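Local coordinates for protein taurine dioxygenase (Burkholderia xenovorans, PDB 5KEU) that probably acts as an iron- and 2-oxoglutarate-dependent dioxygenase of the TfdA/TauD family, and in this crystal carries a magnesium ion at its metal site, at residues B[64-69]-B[258-263]; B[82-87]-B[94-99]; B[150-155]-B[252-257]; B[154-159]-B[215-220]. One frame throughout, in Å; residues are numbered along the deposited sequence.

Interaction 1 (B[64-69]-B[258-263]); sequences EQFLTH and WEAGSV
The phenyl ring of Phe66 lies over Gly261: Gly261 CA sits 4.1 Å from the ring centroid and 29° off the ring normal, a CH-pi contact. With CG set anti to its carbonyl carbon (chi1 -58°), the ring is carried back along the turn, and its CE1 corner comes 4.2 Å from Ala260 CB. Gly261 is the third residue of a type II beta turn from Glu259 to Ser262, and its positive phi (82°) and the ring pressed against it both suit a residue without a side chain. The turn is held to the other loop by Gln65 N, which donates to Gly261 O at 2.8 Å. On the far side of that bond, Gln65 CB rests 4.1 Å from Val263 CG2, while the amide end turns away and its OE1 accepts from Leu38 N. The carboxylates of Glu64 and Glu259 do not touch; a water lies between Glu64 OE2 and Glu259 OE1, though its very short approach to Glu259 makes the bridge doubtful. A second water accepts from Glu64 N and donates to Ala260 O. The type II turn leads into strand 263-267, docked on the loop after neighbouring strand 59-62 in the larger sheet of this cupin-like fold.

Interaction 2 (B[82-87]-B[94-99]); sequences PTLGHP and GHPEVY
Tyr99 OH meets two polar groups of segment 82-87, a side-chain hydroxyl and a backbone N-H. Thr83 OG1 lies 2.8 Å from Tyr99 OH, at the edge of the ring and near its plane; either hydroxyl could be the donor. Gly85 N adds a weak bond to Tyr99 OH at 2.9 Å, bent to 128° at the hydrogen. The side chains of Thr83 and Tyr99 cross at about a right angle, and the chi1 of 65° that places Thr83 OG1 between its own backbone N and carbonyl carbon turns the hydroxyl to the phenol. Thr83 OG1 is also hydrogen-bonded to Thr292 OG1, which links the pair to strand 287-293. Thr83 O receives a CA-H...O contact from Glu97 CA at 3.3 Å, and a water lies within donating distance of both Thr83 O and Glu97 O. The type I turn from His95 to Val98 is closed by Val98 N donating to His95 O. Apolar contacts flank the polar ones: Leu84 CD2 packs 4.1 Å from Pro96 CG, and Glu97 CG, with its chain bent at chi2 (86°), lies 3.9 Å from Pro82 CB. Helix 313-322 packs on Thr83 and Tyr99 through Val320, helix 69-77 meets Glu97 and Val98 through Val73, and strand 287-293 runs beside Tyr99, bonded to it through the Arg290 backbone.

Interaction 3 (B[150-155]-B[252-257]); sequences TQWTNL and FTVRFK. With FMT (formic acid), chain M; FMT (formic acid), chain F; FMT (formic acid), chain Z.
This is a regular antiparallel strand pair, 150-154 with 253-256, in the smaller four-stranded sheet of the cupin-type double-stranded beta-helix fold expected for this family. Strand 253-256 is outermost in that sheet within the chain, and strand 271-274, which carries the magnesium ligand His273, flanks strand 150-154 on its other side. The N-to-C directions of the two strands differ by 161°. Two hydrogen-bonded pairs, Thr150 with Phe256 and Trp152 with Val254, each supply two backbone bonds, the shortest being Phe256 N to Thr150 O at 2.8 Å. Asn154 N continues the ladder to Phe252 O. Trp152 and Phe256 lie side by side on one face of the sheet, the indole meeting its neighbour edge-on, with Trp152 CZ3 3.8 Å from Phe256 CB; Thr150 CG2 sits over one face of that indole, toward its rim. This side faces the metal region, the Trp152 side chain being about 4 Å from that of His273. The other face carries Gln151 and Arg255 in a non-hydrogen-bonded pair, their amide and guanidinium planes 20° apart and Gln151 CG 4.0 Å from Arg255 CG. Arg255 NE is salt-bridged to Asp149, and Arg255 NH1 makes a weak bond to Thr253 O of the second subunit, so this edge lies at the dimer contact. With Arg255 CG anti to the backbone N and the chain extended to NE, the guanidinium reaches a formate, probably from the crystallisation liquor, whose carbon lies over it, 3.8 Å from Arg255 CZ, while formate O1 accepts a nearly straight bond (169°) from Gln151 NE2 at 3.0 Å.

Interaction 4 (B[154-159]-B[215-220]); sequences NLALAY and ERVLYV
One face of the Tyr159 ring is covered by Arg216, whose CB sits 3.6 Å from the ring centroid and 18° off its normal, a CH-pi contact. From there the extended arginine chain runs along the ring to the phenol, Arg216 CD lying 3.3 Å from Tyr159 OH, and the hydroxyl comes to the guanidinium at its edge. Both polar ends are bound to one carboxylate: Tyr159 OH is hydrogen-bonded to Asp171 and Arg216 NH1 is salt-bridged to it. Tyr159 CG stands anti to the backbone N, which brings the ring over the Arg216 side chain. The contact packs the first turn of helix 155-161, N-capped by Asn154 OD1 accepting from Leu157 N, across strand 216-218 at 94°, joining the end of strand 150-154 to the separate five-stranded sheet. Leu218 N donates to Leu155 O at 2.9 Å and 173°, while Tyr159 N reaches the same oxygen from the opposite face of its carbonyl plane within the helix. Beside this bond Leu155 CB presses on Val217 CG1 at 3.5 Å, and Ala156 CB meets Val217 CG2. Farther along, Leu218 CD2 touches Ala158 CB at 4.2 Å.

Overall arrangement
From the N terminus, the loop after strand 59-62 opens interaction 1, which closes only at 258-263, so the other three contacts nest inside it. Interaction 2 closes a short loop between helix 69-77 and strand 99-101 before strand 150-154 begins. Interactions 3 and 4 start from one continuous stretch and share Asn154 and Leu155: the strand pairs with 253-256, while the helix that follows it meets 215-220, a shorter loop within the longer one. Phe252 packs on Leu157 and Ala158, joining these two. Trp258 reaches Thr150 to link interactions 1 and 3, and His69 packs on His95 and Val98 to link interactions 1 and 2. Interaction 4 lies across the chain's centre from interactions 1 and 2.

Interaction 1 (B[64-69]-B[258-263])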
# COMPACT_ATOMS: atom_id res chain seq x y z
N GLU B 64 -4.35 -13.34 -17.21
CA GLU B 64 -4.34 -13.92 -18.56
C GLU B 64 -5.75 -14.27 -19.04
O GLU B 64 -5.98 -15.32 -19.65
CB GLU B 64 -3.43 -15.14 -18.61
CG GLU B 64 -2.01 -14.83 -18.15
CD GLU B 64 -1.22 -14.07 -19.19
OE1 GLU B 64 -1.36 -14.37 -20.39
OE2 GLU B 64 -0.44 -13.16 -18.80
N GLN B 65 -6.70 -13.39 -18.75
CA GLN B 65 -8.08 -13.49 -19.23
C GLN B 65 -8.29 -12.36 -20.23
O GLN B 65 -8.61 -11.23 -19.86
CB GLN B 65 -9.08 -13.40 -18.07
CG GLN B 65 -8.86 -14.43 -16.97
CD GLN B 65 -9.06 -15.85 -17.45
OE1 GLN B 65 -9.95 -16.12 -18.25
NE2 GLN B 65 -8.22 -16.77 -16.98
N PHE B 66 -8.09 -12.65 -21.51
CA PHE B 66 -8.17 -11.63 -22.56
C PHE B 66 -9.58 -11.68 -23.12
O PHE B 66 -9.93 -12.60 -23.87
CB PHE B 66 -7.10 -11.87 -23.63
CG PHE B 66 -5.70 -11.88 -23.07
CD1 PHE B 66 -5.00 -10.68 -22.91
CD2 PHE B 66 -5.11 -13.07 -22.67
CE1 PHE B 66 -3.73 -10.68 -22.37
CE2 PHE B 66 -3.83 -13.08 -22.12
CZ PHE B 66 -3.13 -11.89 -21.98
N LEU B 67 -10.39 -10.69 -22.75
CA LEU B 67 -11.83 -10.68 -23.01
C LEU B 67 -12.20 -9.62 -24.05
O LEU B 67 -11.56 -8.57 -24.15
CB LEU B 67 -12.60 -10.39 -21.73
CG LEU B 67 -12.25 -11.24 -20.51
CD1 LEU B 67 -13.12 -10.83 -19.33
CD2 LEU B 67 -12.40 -12.72 -20.83
N THR B 68 -13.25 -9.92 -24.82
CA THR B 68 -13.96 -8.89 -25.55
C THR B 68 -14.95 -8.19 -24.62
O THR B 68 -15.27 -8.67 -23.53
CB THR B 68 -14.71 -9.49 -26.73
OG1 THR B 68 -15.70 -10.40 -26.23
CG2 THR B 68 -13.75 -10.22 -27.66
N HIS B 69 -15.47 -7.05 -25.07
CA HIS B 69 -16.53 -6.40 -24.31
C HIS B 69 -17.71 -7.35 -24.08
O HIS B 69 -18.24 -7.44 -22.97
CB HIS B 69 -17.01 -5.14 -25.03
CG HIS B 69 -16.00 -4.03 -25.09
ND1 HIS B 69 -15.06 -3.82 -24.10
CD2 HIS B 69 -15.79 -3.07 -26.02
CE1 HIS B 69 -14.32 -2.77 -24.42
NE2 HIS B 69 -14.74 -2.30 -25.58
N TRP B 258 -1.19 -4.55 -12.10
CA TRP B 258 -1.90 -4.99 -13.30
C TRP B 258 -0.94 -5.56 -14.34
O TRP B 258 0.22 -5.17 -14.44
CB TRP B 258 -2.68 -3.81 -13.91
CG TRP B 258 -3.82 -3.37 -13.03
CD1 TRP B 258 -3.78 -2.47 -12.01
CD2 TRP B 258 -5.18 -3.87 -13.08
NE1 TRP B 258 -5.03 -2.36 -11.43
CE2 TRP B 258 -5.90 -3.21 -12.07
CE3 TRP B 258 -5.84 -4.79 -13.90
CZ2 TRP B 258 -7.26 -3.45 -11.84
CZ3 TRP B 258 -7.19 -5.03 -13.67
CH2 TRP B 258 -7.89 -4.36 -12.65
N GLU B 259 -1.46 -6.50 -15.12
CA GLU B 259 -0.85 -6.92 -16.37
C GLU B 259 -1.96 -7.01 -17.40
O GLU B 259 -3.14 -7.09 -17.05
CB GLU B 259 -0.12 -8.27 -16.24
CG GLU B 259 1.05 -8.24 -15.26
CD GLU B 259 2.03 -9.37 -15.49
OE1 GLU B 259 1.62 -10.42 -16.04
OE2 GLU B 259 3.22 -9.21 -15.15
N ALA B 260 -1.59 -6.98 -18.68
CA ALA B 260 -2.59 -7.14 -19.73
C ALA B 260 -3.34 -8.45 -19.49
O ALA B 260 -2.74 -9.47 -19.16
CB ALA B 260 -1.93 -7.13 -21.11
N GLY B 261 -4.66 -8.40 -19.62
CA GLY B 261 -5.49 -9.56 -19.36
C GLY B 261 -5.82 -9.80 -17.90
O GLY B 261 -6.45 -10.81 -17.58
N SER B 262 -5.42 -8.91 -16.99
CA SER B 262 -5.81 -9.11 -15.60
C SER B 262 -7.23 -8.60 -15.38
O SER B 262 -7.74 -7.76 -16.13
CB SER B 262 -4.85 -8.40 -14.64
OG SER B 262 -3.57 -9.01 -14.69
N VAL B 263 -7.88 -9.15 -14.36
CA VAL B 263 -9.23 -8.77 -13.99
C VAL B 263 -9.28 -8.63 -12.48
O VAL B 263 -8.73 -9.47 -11.76
CB VAL B 263 -10.26 -9.81 -14.46
CG1 VAL B 263 -11.68 -9.38 -14.06
CG2 VAL B 263 -10.16 -10.02 -15.97
O HOH W 1 -2.90 -10.79 -16.75
O HOH W 2 -0.49 -11.83 -16.20
O HOH W 3 -8.59 -8.75 -18.88

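Interaction 2 (B[82-87]-B[94-99])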
# COMPACT_ATOMS: atom_id res chain seq x y z
N PRO B 82 -25.83 -5.78 -14.75
CA PRO B 82 -24.87 -4.71 -15.02
C PRO B 82 -25.56 -3.35 -15.10
O PRO B 82 -26.64 -3.22 -15.67
CB PRO B 82 -24.26 -5.11 -16.38
CG PRO B 82 -24.47 -6.63 -16.45
CD PRO B 82 -25.84 -6.82 -15.80
N THR B 83 -24.92 -2.32 -14.52
CA THR B 83 -25.41 -0.96 -14.72
C THR B 83 -25.29 -0.59 -16.20
O THR B 83 -24.53 -1.20 -16.95
CB THR B 83 -24.64 0.04 -13.85
OG1 THR B 83 -23.27 0.07 -14.27
CG2 THR B 83 -24.69 -0.41 -12.39
N LEU B 84 -26.07 0.42 -16.63
CA LEU B 84 -26.30 0.65 -18.05
C LEU B 84 -25.80 2.01 -18.57
O LEU B 84 -26.27 2.49 -19.61
CB LEU B 84 -27.79 0.46 -18.37
CG LEU B 84 -28.12 -1.04 -18.35
CD1 LEU B 84 -29.62 -1.27 -18.49
CD2 LEU B 84 -27.38 -1.72 -19.48
N GLY B 85 -24.82 2.62 -17.91
CA GLY B 85 -23.98 3.62 -18.55
C GLY B 85 -24.45 5.05 -18.42
O GLY B 85 -25.57 5.35 -17.99
N HIS B 86 -23.56 5.97 -18.84
CA HIS B 86 -23.76 7.40 -18.96
C HIS B 86 -23.61 7.82 -20.42
O HIS B 86 -22.81 7.23 -21.15
CB HIS B 86 -22.74 8.17 -18.08
CG HIS B 86 -22.97 9.65 -18.04
ND1 HIS B 86 -22.37 10.52 -18.93
CD2 HIS B 86 -23.75 10.41 -17.23
CE1 HIS B 86 -22.77 11.75 -18.67
NE2 HIS B 86 -23.61 11.71 -17.64
N PRO B 87 -24.39 8.80 -20.89
CA PRO B 87 -24.27 9.21 -22.30
C PRO B 87 -22.84 9.54 -22.75
O PRO B 87 -22.49 9.31 -23.92
CB PRO B 87 -25.17 10.45 -22.37
CG PRO B 87 -26.17 10.25 -21.29
CD PRO B 87 -25.48 9.50 -20.19
N GLY B 94 -22.15 0.97 -28.42
CA GLY B 94 -22.67 -0.38 -28.52
C GLY B 94 -22.62 -1.21 -27.25
O GLY B 94 -23.09 -2.36 -27.27
N HIS B 95 -22.08 -0.68 -26.15
CA HIS B 95 -21.88 -1.45 -24.92
C HIS B 95 -22.20 -0.56 -23.73
O HIS B 95 -21.30 -0.01 -23.08
CB HIS B 95 -20.45 -2.00 -24.84
CG HIS B 95 -20.13 -2.93 -25.98
ND1 HIS B 95 -20.73 -4.16 -26.11
CD2 HIS B 95 -19.35 -2.77 -27.06
CE1 HIS B 95 -20.30 -4.74 -27.22
NE2 HIS B 95 -19.46 -3.91 -27.81
N PRO B 96 -23.49 -0.37 -23.44
CA PRO B 96 -23.87 0.54 -22.34
C PRO B 96 -23.39 0.07 -20.99
O PRO B 96 -23.32 0.88 -20.06
CB PRO B 96 -25.41 0.56 -22.43
CG PRO B 96 -25.76 -0.75 -23.07
CD PRO B 96 -24.66 -1.00 -24.08
N GLU B 97 -23.04 -1.21 -20.85
CA GLU B 97 -22.56 -1.74 -19.58
C GLU B 97 -21.09 -1.44 -19.33
O GLU B 97 -20.62 -1.60 -18.20
CB GLU B 97 -22.73 -3.26 -19.54
CG GLU B 97 -24.09 -3.75 -20.00
CD GLU B 97 -24.18 -3.94 -21.50
OE1 GLU B 97 -23.29 -3.48 -22.26
OE2 GLU B 97 -25.16 -4.58 -21.93
N VAL B 98 -20.34 -1.06 -20.36
CA VAL B 98 -18.88 -1.03 -20.27
C VAL B 98 -18.42 0.42 -20.16
O VAL B 98 -18.75 1.25 -21.02
CB VAL B 98 -18.25 -1.74 -21.48
CG1 VAL B 98 -16.72 -1.75 -21.34
CG2 VAL B 98 -18.83 -3.16 -21.60
N TYR B 99 -17.64 0.70 -19.12
CA TYR B 99 -17.10 2.03 -18.87
C TYR B 99 -15.62 2.03 -19.24
O TYR B 99 -14.86 1.17 -18.78
CB TYR B 99 -17.29 2.42 -17.39
CG TYR B 99 -18.75 2.40 -16.97
CD1 TYR B 99 -19.35 1.22 -16.53
CD2 TYR B 99 -19.53 3.54 -17.06
CE1 TYR B 99 -20.70 1.20 -16.16
CE2 TYR B 99 -20.88 3.53 -16.69
CZ TYR B 99 -21.46 2.35 -16.25
OH TYR B 99 -22.79 2.33 -15.89
O HOH W 4 -21.93 -2.31 -15.97

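Interaction 3 (B[150-155]-B[252-257])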
# COMPACT_ATOMS: atom_id res chain seq x y z
N THR B 150 -3.43 -0.69 -8.13
CA THR B 150 -4.65 -0.36 -7.40
C THR B 150 -4.57 -1.00 -6.02
O THR B 150 -3.94 -2.06 -5.85
CB THR B 150 -5.89 -0.86 -8.16
OG1 THR B 150 -5.84 -0.41 -9.53
CG2 THR B 150 -7.21 -0.37 -7.53
N GLN B 151 -5.18 -0.36 -5.02
CA GLN B 151 -5.24 -0.92 -3.68
C GLN B 151 -6.68 -1.01 -3.20
O GLN B 151 -7.52 -0.19 -3.57
CB GLN B 151 -4.45 -0.09 -2.68
CG GLN B 151 -2.99 0.14 -3.09
CD GLN B 151 -2.12 0.58 -1.93
OE1 GLN B 151 -2.16 -0.02 -0.86
NE2 GLN B 151 -1.31 1.61 -2.15
N TRP B 152 -6.95 -1.99 -2.33
CA TRP B 152 -8.25 -2.16 -1.69
C TRP B 152 -8.04 -2.26 -0.19
O TRP B 152 -7.02 -2.78 0.26
CB TRP B 152 -8.98 -3.45 -2.16
CG TRP B 152 -9.53 -3.36 -3.56
CD1 TRP B 152 -10.84 -3.12 -3.92
CD2 TRP B 152 -8.80 -3.50 -4.79
NE1 TRP B 152 -10.96 -3.09 -5.30
CE2 TRP B 152 -9.73 -3.32 -5.85
CE3 TRP B 152 -7.47 -3.75 -5.09
CZ2 TRP B 152 -9.35 -3.40 -7.20
CZ3 TRP B 152 -7.09 -3.83 -6.45
CH2 TRP B 152 -8.03 -3.67 -7.47
N THR B 153 -9.04 -1.83 0.57
CA THR B 153 -9.00 -2.04 2.01
C THR B 153 -10.27 -2.76 2.46
O THR B 153 -11.34 -2.62 1.86
CB THR B 153 -8.80 -0.73 2.76
OG1 THR B 153 -8.60 -1.01 4.16
CG2 THR B 153 -10.01 0.22 2.58
N ASN B 154 -10.13 -3.54 3.53
CA ASN B 154 -11.19 -4.40 4.05
C ASN B 154 -11.93 -3.63 5.14
O ASN B 154 -11.44 -3.49 6.26
CB ASN B 154 -10.58 -5.70 4.58
CG ASN B 154 -11.63 -6.67 5.09
OD1 ASN B 154 -12.74 -6.28 5.43
ND2 ASN B 154 -11.27 -7.94 5.17
N LEU B 155 -13.14 -3.16 4.82
CA LEU B 155 -13.91 -2.34 5.75
C LEU B 155 -14.72 -3.18 6.74
O LEU B 155 -15.18 -2.65 7.76
CB LEU B 155 -14.84 -1.40 4.97
CG LEU B 155 -14.12 -0.38 4.07
CD1 LEU B 155 -15.07 0.54 3.29
CD2 LEU B 155 -13.20 0.48 4.93
N PHE B 252 -4.86 -3.64 6.65
CA PHE B 252 -6.20 -3.93 6.13
C PHE B 252 -6.23 -3.96 4.60
O PHE B 252 -7.31 -4.15 4.03
CB PHE B 252 -7.24 -2.89 6.61
CG PHE B 252 -7.32 -2.70 8.11
CD1 PHE B 252 -6.85 -3.66 8.99
CD2 PHE B 252 -7.92 -1.56 8.63
CE1 PHE B 252 -6.93 -3.47 10.38
CE2 PHE B 252 -8.01 -1.36 10.01
CZ PHE B 252 -7.52 -2.33 10.89
N THR B 253 -5.10 -3.79 3.93
CA THR B 253 -5.08 -3.52 2.50
C THR B 253 -4.39 -4.61 1.69
O THR B 253 -3.61 -5.42 2.20
CB THR B 253 -4.36 -2.18 2.19
OG1 THR B 253 -2.95 -2.31 2.46
CG2 THR B 253 -4.94 -1.07 3.04
N VAL B 254 -4.68 -4.60 0.39
CA VAL B 254 -3.95 -5.40 -0.59
C VAL B 254 -3.67 -4.50 -1.79
O VAL B 254 -4.48 -3.62 -2.12
CB VAL B 254 -4.73 -6.66 -1.01
CG1 VAL B 254 -5.99 -6.29 -1.81
CG2 VAL B 254 -3.84 -7.60 -1.84
N ARG B 255 -2.53 -4.71 -2.42
CA ARG B 255 -2.12 -3.95 -3.60
C ARG B 255 -1.99 -4.88 -4.80
O ARG B 255 -1.52 -6.01 -4.66
CB ARG B 255 -0.78 -3.22 -3.31
CG ARG B 255 -0.24 -2.41 -4.49
CD ARG B 255 0.90 -1.53 -4.00
NE ARG B 255 1.57 -0.81 -5.08
CZ ARG B 255 2.46 0.16 -4.89
NH1 ARG B 255 2.75 0.54 -3.65
NH2 ARG B 255 3.04 0.75 -5.93
N PHE B 256 -2.38 -4.41 -5.99
CA PHE B 256 -2.43 -5.26 -7.17
C PHE B 256 -1.68 -4.57 -8.30
O PHE B 256 -2.02 -3.44 -8.68
CB PHE B 256 -3.89 -5.54 -7.58
CG PHE B 256 -4.04 -6.50 -8.73
CD1 PHE B 256 -3.78 -7.86 -8.57
CD2 PHE B 256 -4.52 -6.06 -9.96
CE1 PHE B 256 -3.95 -8.75 -9.62
CE2 PHE B 256 -4.72 -6.94 -11.01
CZ PHE B 256 -4.44 -8.28 -10.85
N LYS B 257 -0.67 -5.25 -8.84
CA LYS B 257 0.03 -4.77 -10.02
C LYS B 257 -0.61 -5.40 -11.25
O LYS B 257 -0.57 -6.63 -11.42
CB LYS B 257 1.53 -5.09 -9.97
CG LYS B 257 2.30 -4.60 -11.21
CD LYS B 257 3.80 -4.82 -11.05
CE LYS B 257 4.60 -4.17 -12.20
NZ LYS B 257 4.21 -4.68 -13.55
C FMT M . -0.09 2.97 -5.40
O1 FMT M . -1.07 3.22 -4.69
O2 FMT M . 0.32 3.67 -6.34
C FMT F . -0.49 0.01 2.57
O1 FMT F . -1.58 0.34 2.10
O2 FMT F . 0.48 0.76 2.71
C FMT Z . -8.80 2.00 -10.45
O1 FMT Z . -9.73 1.87 -9.65
O2 FMT Z . -7.69 1.46 -10.34

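Interaction 4 (B[154-159]-B[215-220])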
# COMPACT_ATOMS: atom_id res chain seq x y z
N ASN B 154 -10.13 -3.54 3.53
CA ASN B 154 -11.19 -4.40 4.05
C ASN B 154 -11.93 -3.63 5.14
O ASN B 154 -11.44 -3.49 6.26
CB ASN B 154 -10.58 -5.70 4.58
CG ASN B 154 -11.63 -6.67 5.09
OD1 ASN B 154 -12.74 -6.28 5.43
ND2 ASN B 154 -11.27 -7.94 5.17
N LEU B 155 -13.14 -3.16 4.82
CA LEU B 155 -13.91 -2.34 5.75
C LEU B 155 -14.72 -3.18 6.74
O LEU B 155 -15.18 -2.65 7.76
CB LEU B 155 -14.84 -1.40 4.97
CG LEU B 155 -14.12 -0.38 4.07
CD1 LEU B 155 -15.07 0.54 3.29
CD2 LEU B 155 -13.20 0.48 4.93
N ALA B 156 -14.92 -4.47 6.47
CA ALA B 156 -15.46 -5.34 7.51
C ALA B 156 -14.44 -5.52 8.63
O ALA B 156 -14.75 -5.37 9.81
CB ALA B 156 -15.86 -6.69 6.92
N LEU B 157 -13.19 -5.83 8.25
CA LEU B 157 -12.10 -5.90 9.22
C LEU B 157 -11.91 -4.57 9.94
O LEU B 157 -11.69 -4.54 11.16
CB LEU B 157 -10.81 -6.31 8.50
CG LEU B 157 -9.57 -6.43 9.36
CD1 LEU B 157 -9.78 -7.53 10.40
CD2 LEU B 157 -8.39 -6.73 8.46
N ALA B 158 -11.95 -3.46 9.19
CA ALA B 158 -11.80 -2.16 9.83
C ALA B 158 -12.81 -1.98 10.96
O ALA B 158 -12.47 -1.49 12.04
CB ALA B 158 -11.93 -1.03 8.80
N TYR B 159 -14.08 -2.36 10.72
CA TYR B 159 -15.08 -2.27 11.79
C TYR B 159 -14.68 -3.14 12.97
O TYR B 159 -14.71 -2.70 14.12
CB TYR B 159 -16.46 -2.69 11.26
CG TYR B 159 -17.52 -2.74 12.35
CD1 TYR B 159 -17.78 -3.93 13.04
CD2 TYR B 159 -18.25 -1.61 12.70
CE1 TYR B 159 -18.74 -3.98 14.06
CE2 TYR B 159 -19.22 -1.64 13.71
CZ TYR B 159 -19.47 -2.84 14.37
OH TYR B 159 -20.42 -2.88 15.37
N GLU B 215 -22.15 -9.37 8.10
CA GLU B 215 -21.07 -8.65 8.75
C GLU B 215 -21.33 -7.15 8.78
O GLU B 215 -21.90 -6.57 7.86
CB GLU B 215 -19.74 -8.90 8.03
CG GLU B 215 -19.29 -10.34 8.03
CD GLU B 215 -18.20 -10.56 7.01
OE1 GLU B 215 -18.52 -10.56 5.79
OE2 GLU B 215 -17.03 -10.69 7.42
N ARG B 216 -20.88 -6.53 9.86
CA ARG B 216 -20.87 -5.08 9.97
C ARG B 216 -19.65 -4.52 9.27
O ARG B 216 -18.54 -5.01 9.46
CB ARG B 216 -20.89 -4.68 11.44
CG ARG B 216 -22.27 -5.00 12.05
CD ARG B 216 -22.34 -4.80 13.54
NE ARG B 216 -23.57 -5.42 14.03
CZ ARG B 216 -24.24 -5.03 15.10
NH1 ARG B 216 -23.80 -4.01 15.82
NH2 ARG B 216 -25.35 -5.66 15.45
N VAL B 217 -19.87 -3.49 8.46
CA VAL B 217 -18.85 -2.88 7.62
C VAL B 217 -18.74 -1.41 7.99
O VAL B 217 -19.76 -0.71 8.08
CB VAL B 217 -19.19 -3.04 6.13
CG1 VAL B 217 -18.28 -2.18 5.27
CG2 VAL B 217 -19.14 -4.51 5.71
N LEU B 218 -17.51 -0.93 8.18
CA LEU B 218 -17.29 0.48 8.48
C LEU B 218 -17.38 1.24 7.17
O LEU B 218 -16.41 1.38 6.43
CB LEU B 218 -15.94 0.67 9.17
CG LEU B 218 -15.62 2.10 9.62
CD1 LEU B 218 -16.67 2.55 10.66
CD2 LEU B 218 -14.21 2.17 10.21
N TYR B 219 -18.58 1.75 6.88
CA TYR B 219 -18.96 2.22 5.54
C TYR B 219 -18.56 3.69 5.35
O TYR B 219 -19.40 4.56 5.19
CB TYR B 219 -20.46 2.02 5.35
CG TYR B 219 -20.96 1.90 3.92
CD1 TYR B 219 -20.48 0.90 3.08
CD2 TYR B 219 -21.93 2.77 3.42
CE1 TYR B 219 -20.95 0.78 1.76
CE2 TYR B 219 -22.42 2.65 2.10
CZ TYR B 219 -21.92 1.65 1.29
OH TYR B 219 -22.40 1.51 -0.01
N VAL B 220 -17.25 3.98 5.39
CA VAL B 220 -16.82 5.37 5.54
C VAL B 220 -16.22 5.98 4.26
O VAL B 220 -15.63 7.06 4.32
CB VAL B 220 -15.85 5.53 6.73
CG1 VAL B 220 -16.60 5.27 8.01
CG2 VAL B 220 -14.67 4.56 6.63